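Local coordinates for protein 5-carboxymethyl-2-hydroxymuconate semialdehyde dehydrogenase (Thermus thermophilus, PDB 2D4E) that probably oxidises 5-carboxymethyl-2-hydroxymuconate semialdehyde to the corresponding acid with NAD as cofactor, as a member of the aldehyde dehydrogenase family, at residues 277-282 with 310-315; 370-375 with 394-399. All coordinates share one frame; numbering follows the deposited sequence.

Contact 1 of 2, residues 277-282 with 310-315; sequences PALVFA and RLLVEE
Leu279 and Leu312 run alongside each other from the same face of the sheet, their methyl groups pressed together more tightly than usual, Leu279 CD2 3.5 Å from Leu312 CD1. At the start of the strands Pro277 CB sits against one face of the Arg310 guanidinium, toward its rim; a bend at chi3 (-59°) brings the charged end alongside the proline, with Arg310 NH2 3.6 Å from Pro277 CD. Beyond the last backbone pair, the Glu314 chain runs out straight after CG, and OE1 is met on its anti side by Ala282 N (2.8 Å), the donor 26° out of the carboxylate plane. Between these ends run four backbone bonds, including Leu312 N to Ala278 O at 2.7 Å. Strands 277-280 and 310-314 are parallel, 17° apart in direction, and joined through helix 286-298 in a beta-alpha-beta crossover within the mixed sheet of the catalytic domain, distinct from the parallel sheet of the coenzyme domain. On one face Leu311 CD1 reaches Val280 CG2 at 3.9 Å, under helices 286-298 and 315-331. On the other, Leu312 leans on Ile418 and Phe420, while the buried guanidinium is held by Asn401 OD1 and the carbonyls of Lys275, Lys429 and Ala430.

Contact 2 of 2, residues 370-375 with 394-399; sequences LLVGGE and PTVFVG
Leu370 and Phe397 form an antiparallel non-hydrogen-bonded pair and Val372 and Val396 a hydrogen-bonded one, but the register slips by one residue between them, a beta bulge spanned by the bonds Leu371 N to Val396 O (3.0 Å) and Val396 N to Val372 O (3.2 Å). With CG anti to the backbone N (chi1 178°), Leu370 sets CD1 over the centre of the Phe397 ring, 4.0 Å from its centroid, in a CH-pi contact. The same methyl meets Thr395 CG2 at 3.6 Å, roughly perpendicular to it. Leu371 CD1 presses closely on Val398 CG2 (3.4 Å), and Val372 CG1 rests on Val396. Val372 also meets Val326 and Arg330 of helix 315-331, while Phe397 meets Val360 and Lys364 of helix 350-365. Gly373 has a positive phi and passes so near Pro394 O and Thr395 OG1 that a beta carbon would clash with both. Thr395 OG1 accepts a bond from Gly374 N (2.8 Å) and donates its own proton to Leu393 O. A valine in place of Thr395 would probably leave both without this mate and the backbone at Gly373 and Gly374 less firmly placed. Apolar contacts on both faces, one of them CH-pi, thus join this edge strand to its neighbour, while the Thr395 hydroxyl and the Glu375-Leu393 backbone bond tie the turn.

Well along the chain, after the five-stranded parallel sheet, strand 277-280 opens contact 1; the chain crosses through helix 286-298 and returns as strand 310-314, closing a connection of 27 residues. It then runs through helices 315-331 and 350-365 to strand 369-372, and after 18 residues without helix or strand contact 2 closes a shorter loop. The two follow in series, neither nested nor crossed. They belong to one mixed sheet, with strand 414-420 lying between 310-314 and 395-398; their centres are about 17 Å apart and their nearest atoms about 7 Å. Helix 315-331 bridges them, since its Phe318 touches both Val313 of contact 1 and Val398 of contact 2.

Contact 1 of 2, residues 277-282 with 310-315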
ATOM      1  N   PRO C 277     -22.249 -17.940  12.871  1.00 21.21           N
ATOM      2  CA  PRO C 277     -22.847 -17.816  14.200  1.00 17.55           C
ATOM      3  C   PRO C 277     -23.045 -16.383  14.678  1.00 19.08           C
ATOM      4  O   PRO C 277     -22.354 -15.460  14.238  1.00 17.37           O
ATOM      5  CB  PRO C 277     -21.851 -18.555  15.075  1.00 19.78           C
ATOM      6  CG  PRO C 277     -20.535 -18.083  14.482  1.00 20.94           C
ATOM      7  CD  PRO C 277     -20.790 -18.136  12.967  1.00 17.36           C
ATOM      8  N   ALA C 278     -24.018 -16.208  15.568  1.00 19.68           N
ATOM      9  CA  ALA C 278     -24.280 -14.915  16.187  1.00 17.48           C
ATOM     10  C   ALA C 278     -24.089 -15.190  17.677  1.00 16.87           C
ATOM     11  O   ALA C 278     -24.761 -16.059  18.232  1.00 21.11           O
ATOM     12  CB  ALA C 278     -25.708 -14.459  15.913  1.00 16.67           C
ATOM     13  N   LEU C 279     -23.156 -14.488  18.314  1.00 18.54           N
ATOM     14  CA  LEU C 279     -22.915 -14.682  19.744  1.00 19.23           C
ATOM     15  C   LEU C 279     -23.464 -13.488  20.516  1.00 21.35           C
ATOM     16  O   LEU C 279     -23.043 -12.349  20.304  1.00 19.35           O
ATOM     17  CB  LEU C 279     -21.419 -14.817  20.067  1.00 15.76           C
ATOM     18  CG  LEU C 279     -20.377 -15.386  19.107  1.00 19.71           C
ATOM     19  CD1 LEU C 279     -19.129 -15.713  19.922  1.00 18.60           C
ATOM     20  CD2 LEU C 279     -20.875 -16.609  18.389  1.00 22.32           C
ATOM     21  N   VAL C 280     -24.400 -13.753  21.417  1.00 18.71           N
ATOM     22  CA  VAL C 280     -24.994 -12.686  22.202  1.00 18.47           C
ATOM     23  C   VAL C 280     -24.607 -12.825  23.659  1.00 18.35           C
ATOM     24  O   VAL C 280     -24.931 -13.826  24.308  1.00 26.55           O
ATOM     25  CB  VAL C 280     -26.527 -12.695  22.090  1.00 18.18           C
ATOM     26  CG1 VAL C 280     -27.113 -11.533  22.888  1.00 18.29           C
ATOM     27  CG2 VAL C 280     -26.940 -12.591  20.619  1.00 17.28           C
ATOM     28  N   PHE C 281     -23.901 -11.821  24.167  1.00 19.54           N
ATOM     29  CA  PHE C 281     -23.469 -11.812  25.561  1.00 21.89           C
ATOM     30  C   PHE C 281     -24.449 -11.020  26.422  1.00 24.03           C
ATOM     31  O   PHE C 281     -25.110 -10.091  25.945  1.00 18.26           O
ATOM     32  CB  PHE C 281     -22.068 -11.215  25.672  1.00 20.74           C
ATOM     33  CG  PHE C 281     -20.988 -12.124  25.165  1.00 23.44           C
ATOM     34  CD1 PHE C 281     -20.347 -13.011  26.028  1.00 19.91           C
ATOM     35  CD2 PHE C 281     -20.630 -12.117  23.817  1.00 20.61           C
ATOM     36  CE1 PHE C 281     -19.363 -13.882  25.553  1.00 20.68           C
ATOM     37  CE2 PHE C 281     -19.648 -12.983  23.330  1.00 24.62           C
ATOM     38  CZ  PHE C 281     -19.013 -13.869  24.203  1.00 21.92           C
ATOM     39  N   ALA C 282     -24.533 -11.398  27.693  1.00 22.36           N
ATOM     40  CA  ALA C 282     -25.439 -10.754  28.631  1.00 21.72           C
ATOM     41  C   ALA C 282     -25.253  -9.244  28.774  1.00 21.90           C
ATOM     42  O   ALA C 282     -26.180  -8.547  29.168  1.00 21.50           O
ATOM     43  CB  ALA C 282     -25.311 -11.423  29.991  1.00 20.20           C
ATOM     44  N   ARG C 310     -26.909 -20.054  13.386  1.00 15.33           N
ATOM     45  CA  ARG C 310     -26.613 -20.557  14.717  1.00 17.49           C
ATOM     46  C   ARG C 310     -26.602 -19.359  15.656  1.00 16.23           C
ATOM     47  O   ARG C 310     -25.907 -18.375  15.413  1.00 19.76           O
ATOM     48  CB  ARG C 310     -25.257 -21.265  14.767  1.00 18.81           C
ATOM     49  CG  ARG C 310     -25.248 -22.679  14.225  1.00 13.90           C
ATOM     50  CD  ARG C 310     -23.875 -23.301  14.456  1.00 22.62           C
ATOM     51  NE  ARG C 310     -22.811 -22.536  13.797  1.00 20.51           N
ATOM     52  CZ  ARG C 310     -21.568 -22.423  14.259  1.00 22.50           C
ATOM     53  NH1 ARG C 310     -21.215 -23.021  15.393  1.00 21.56           N
ATOM     54  NH2 ARG C 310     -20.672 -21.718  13.583  1.00 18.45           N
ATOM     55  N   LEU C 311     -27.401 -19.440  16.711  1.00 18.19           N
ATOM     56  CA  LEU C 311     -27.492 -18.371  17.692  1.00 18.19           C
ATOM     57  C   LEU C 311     -26.915 -18.851  19.022  1.00 19.98           C
ATOM     58  O   LEU C 311     -27.510 -19.689  19.695  1.00 22.93           O
ATOM     59  CB  LEU C 311     -28.955 -17.961  17.885  1.00 15.88           C
ATOM     60  CG  LEU C 311     -29.226 -16.974  19.024  1.00 17.27           C
ATOM     61  CD1 LEU C 311     -28.423 -15.698  18.788  1.00 17.48           C
ATOM     62  CD2 LEU C 311     -30.718 -16.673  19.112  1.00 17.79           C
ATOM     63  N   LEU C 312     -25.752 -18.327  19.390  1.00 18.83           N
ATOM     64  CA  LEU C 312     -25.101 -18.700  20.642  1.00 19.18           C
ATOM     65  C   LEU C 312     -25.417 -17.632  21.674  1.00 17.44           C
ATOM     66  O   LEU C 312     -25.039 -16.475  21.511  1.00 18.78           O
ATOM     67  CB  LEU C 312     -23.589 -18.816  20.435  1.00 19.45           C
ATOM     68  CG  LEU C 312     -23.161 -20.079  19.679  1.00 23.78           C
ATOM     69  CD1 LEU C 312     -21.771 -19.907  19.059  1.00 18.93           C
ATOM     70  CD2 LEU C 312     -23.176 -21.249  20.649  1.00 22.19           C
ATOM     71  N   VAL C 313     -26.112 -18.023  22.738  1.00 17.59           N
ATOM     72  CA  VAL C 313     -26.503 -17.081  23.773  1.00 17.77           C
ATOM     73  C   VAL C 313     -25.965 -17.483  25.140  1.00 16.30           C
ATOM     74  O   VAL C 313     -26.072 -18.640  25.543  1.00 17.07           O
ATOM     75  CB  VAL C 313     -28.041 -16.972  23.846  1.00 21.46           C
ATOM     76  CG1 VAL C 313     -28.446 -15.898  24.846  1.00 15.31           C
ATOM     77  CG2 VAL C 313     -28.605 -16.669  22.460  1.00 17.54           C
ATOM     78  N   GLU C 314     -25.378 -16.522  25.844  1.00 15.62           N
ATOM     79  CA  GLU C 314     -24.826 -16.782  27.170  1.00 19.20           C
ATOM     80  C   GLU C 314     -25.953 -17.343  28.040  1.00 22.99           C
ATOM     81  O   GLU C 314     -27.070 -16.823  28.036  1.00 20.58           O
ATOM     82  CB  GLU C 314     -24.270 -15.490  27.768  1.00 17.98           C
ATOM     83  CG  GLU C 314     -23.376 -15.694  28.981  1.00 22.98           C
ATOM     84  CD  GLU C 314     -22.649 -14.421  29.390  1.00 28.09           C
ATOM     85  OE1 GLU C 314     -22.814 -13.379  28.708  1.00 28.61           O
ATOM     86  OE2 GLU C 314     -21.906 -14.465  30.394  1.00 29.53           O
ATOM     87  N   GLU C 315     -25.647 -18.410  28.774  1.00 23.77           N
ATOM     88  CA  GLU C 315     -26.618 -19.097  29.619  1.00 24.77           C
ATOM     89  C   GLU C 315     -27.528 -18.253  30.500  1.00 26.18           C
ATOM     90  O   GLU C 315     -28.744 -18.458  30.503  1.00 24.69           O
ATOM     91  CB  GLU C 315     -25.907 -20.136  30.491  1.00 26.90           C
ATOM     92  CG  GLU C 315     -25.298 -21.281  29.697  1.00 40.87           C
ATOM     93  CD  GLU C 315     -24.634 -22.327  30.575  1.00 49.55           C
ATOM     94  OE1 GLU C 315     -24.089 -23.305  30.017  1.00 48.91           O
ATOM     95  OE2 GLU C 315     -24.656 -22.173  31.817  1.00 51.79           O
TER

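Contact 2 of 2, residues 370-375 with 394-399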
ATOM      1  N   LEU C 370     -38.093 -28.124  19.205  1.00 27.45           N
ATOM      2  CA  LEU C 370     -38.754 -27.238  18.258  1.00 26.70           C
ATOM      3  C   LEU C 370     -39.649 -26.274  19.027  1.00 26.50           C
ATOM      4  O   LEU C 370     -40.633 -26.689  19.635  1.00 28.76           O
ATOM      5  CB  LEU C 370     -39.594 -28.055  17.275  1.00 21.50           C
ATOM      6  CG  LEU C 370     -40.382 -27.228  16.261  1.00 25.38           C
ATOM      7  CD1 LEU C 370     -39.426 -26.310  15.498  1.00 25.44           C
ATOM      8  CD2 LEU C 370     -41.122 -28.157  15.314  1.00 20.05           C
ATOM      9  N   LEU C 371     -39.310 -24.990  18.995  1.00 26.60           N
ATOM     10  CA  LEU C 371     -40.085 -23.980  19.713  1.00 24.42           C
ATOM     11  C   LEU C 371     -41.138 -23.276  18.855  1.00 26.52           C
ATOM     12  O   LEU C 371     -42.118 -22.738  19.379  1.00 22.19           O
ATOM     13  CB  LEU C 371     -39.142 -22.940  20.323  1.00 27.10           C
ATOM     14  CG  LEU C 371     -38.023 -23.474  21.227  1.00 28.22           C
ATOM     15  CD1 LEU C 371     -37.256 -22.297  21.797  1.00 28.09           C
ATOM     16  CD2 LEU C 371     -38.598 -24.315  22.362  1.00 24.20           C
ATOM     17  N   VAL C 372     -40.940 -23.271  17.542  1.00 18.04           N
ATOM     18  CA  VAL C 372     -41.898 -22.631  16.649  1.00 21.15           C
ATOM     19  C   VAL C 372     -41.622 -23.001  15.190  1.00 20.89           C
ATOM     20  O   VAL C 372     -40.485 -23.290  14.820  1.00 20.83           O
ATOM     21  CB  VAL C 372     -41.867 -21.085  16.831  1.00 22.91           C
ATOM     22  CG1 VAL C 372     -40.482 -20.543  16.513  1.00 20.84           C
ATOM     23  CG2 VAL C 372     -42.929 -20.429  15.961  1.00 23.54           C
ATOM     24  N   GLY C 373     -42.673 -23.011  14.374  1.00 23.78           N
ATOM     25  CA  GLY C 373     -42.529 -23.358  12.968  1.00 21.81           C
ATOM     26  C   GLY C 373     -42.313 -24.847  12.765  1.00 24.10           C
ATOM     27  O   GLY C 373     -43.015 -25.668  13.353  1.00 20.33           O
ATOM     28  N   GLY C 374     -41.349 -25.201  11.919  1.00 22.02           N
ATOM     29  CA  GLY C 374     -41.056 -26.604  11.680  1.00 19.40           C
ATOM     30  C   GLY C 374     -41.963 -27.311  10.689  1.00 20.84           C
ATOM     31  O   GLY C 374     -42.006 -28.539  10.653  1.00 19.72           O
ATOM     32  N   GLU C 375     -42.688 -26.548   9.880  1.00 21.09           N
ATOM     33  CA  GLU C 375     -43.583 -27.144   8.891  1.00 23.47           C
ATOM     34  C   GLU C 375     -44.049 -26.082   7.898  1.00 19.95           C
ATOM     35  O   GLU C 375     -43.830 -24.890   8.109  1.00 18.35           O
ATOM     36  CB  GLU C 375     -44.797 -27.761   9.594  1.00 24.35           C
ATOM     37  CG  GLU C 375     -45.698 -26.738  10.269  1.00 30.75           C
ATOM     38  CD  GLU C 375     -46.841 -27.371  11.050  1.00 35.76           C
ATOM     39  OE1 GLU C 375     -47.476 -28.320  10.538  1.00 41.17           O
ATOM     40  OE2 GLU C 375     -47.117 -26.910  12.174  1.00 38.64           O
ATOM     41  N   PRO C 394     -41.240 -19.591   9.634  1.00 20.41           N
ATOM     42  CA  PRO C 394     -39.942 -19.306  10.248  1.00 15.28           C
ATOM     43  C   PRO C 394     -39.818 -20.321  11.390  1.00 21.44           C
ATOM     44  O   PRO C 394     -40.756 -20.507  12.168  1.00 19.69           O
ATOM     45  CB  PRO C 394     -40.116 -17.872  10.722  1.00 14.91           C
ATOM     46  CG  PRO C 394     -40.922 -17.275   9.596  1.00 13.56           C
ATOM     47  CD  PRO C 394     -41.973 -18.340   9.340  1.00 15.70           C
ATOM     48  N   THR C 395     -38.667 -20.976  11.477  1.00 22.76           N
ATOM     49  CA  THR C 395     -38.440 -22.032  12.462  1.00 19.13           C
ATOM     50  C   THR C 395     -37.290 -21.794  13.443  1.00 20.94           C
ATOM     51  O   THR C 395     -36.221 -21.330  13.058  1.00 18.82           O
ATOM     52  CB  THR C 395     -38.197 -23.365  11.710  1.00 21.18           C
ATOM     53  OG1 THR C 395     -39.299 -23.610  10.826  1.00 14.56           O
ATOM     54  CG2 THR C 395     -38.055 -24.540  12.684  1.00 23.24           C
ATOM     55  N   VAL C 396     -37.518 -22.130  14.710  1.00 20.47           N
ATOM     56  CA  VAL C 396     -36.506 -21.974  15.752  1.00 19.27           C
ATOM     57  C   VAL C 396     -36.392 -23.237  16.597  1.00 23.51           C
ATOM     58  O   VAL C 396     -37.394 -23.745  17.108  1.00 23.35           O
ATOM     59  CB  VAL C 396     -36.833 -20.809  16.731  1.00 21.10           C
ATOM     60  CG1 VAL C 396     -35.736 -20.702  17.786  1.00 15.84           C
ATOM     61  CG2 VAL C 396     -36.972 -19.502  15.985  1.00 14.35           C
ATOM     62  N   PHE C 397     -35.164 -23.726  16.743  1.00 22.22           N
ATOM     63  CA  PHE C 397     -34.863 -24.912  17.545  1.00 19.27           C
ATOM     64  C   PHE C 397     -33.910 -24.511  18.659  1.00 16.36           C
ATOM     65  O   PHE C 397     -33.219 -23.504  18.561  1.00 19.91           O
ATOM     66  CB  PHE C 397     -34.100 -25.973  16.743  1.00 19.75           C
ATOM     67  CG  PHE C 397     -34.951 -26.861  15.891  1.00 22.10           C
ATOM     68  CD1 PHE C 397     -35.018 -26.660  14.511  1.00 23.00           C
ATOM     69  CD2 PHE C 397     -35.608 -27.957  16.446  1.00 21.98           C
ATOM     70  CE1 PHE C 397     -35.721 -27.547  13.692  1.00 25.63           C
ATOM     71  CE2 PHE C 397     -36.315 -28.852  15.639  1.00 20.46           C
ATOM     72  CZ  PHE C 397     -36.370 -28.650  14.257  1.00 23.32           C
ATOM     73  N   VAL C 398     -33.875 -25.315  19.714  1.00 18.47           N
ATOM     74  CA  VAL C 398     -32.919 -25.117  20.791  1.00 21.54           C
ATOM     75  C   VAL C 398     -32.172 -26.437  20.701  1.00 22.81           C
ATOM     76  O   VAL C 398     -32.785 -27.502  20.770  1.00 26.87           O
ATOM     77  CB  VAL C 398     -33.571 -25.001  22.175  1.00 20.83           C
ATOM     78  CG1 VAL C 398     -32.511 -25.185  23.248  1.00 19.29           C
ATOM     79  CG2 VAL C 398     -34.215 -23.632  22.331  1.00 24.45           C
ATOM     80  N   GLY C 399     -30.862 -26.378  20.501  1.00 21.29           N
ATOM     81  CA  GLY C 399     -30.107 -27.608  20.389  1.00 20.90           C
ATOM     82  C   GLY C 399     -28.670 -27.515  20.849  1.00 21.70           C
ATOM     83  O   GLY C 399     -28.317 -26.684  21.689  1.00 25.37           O
TER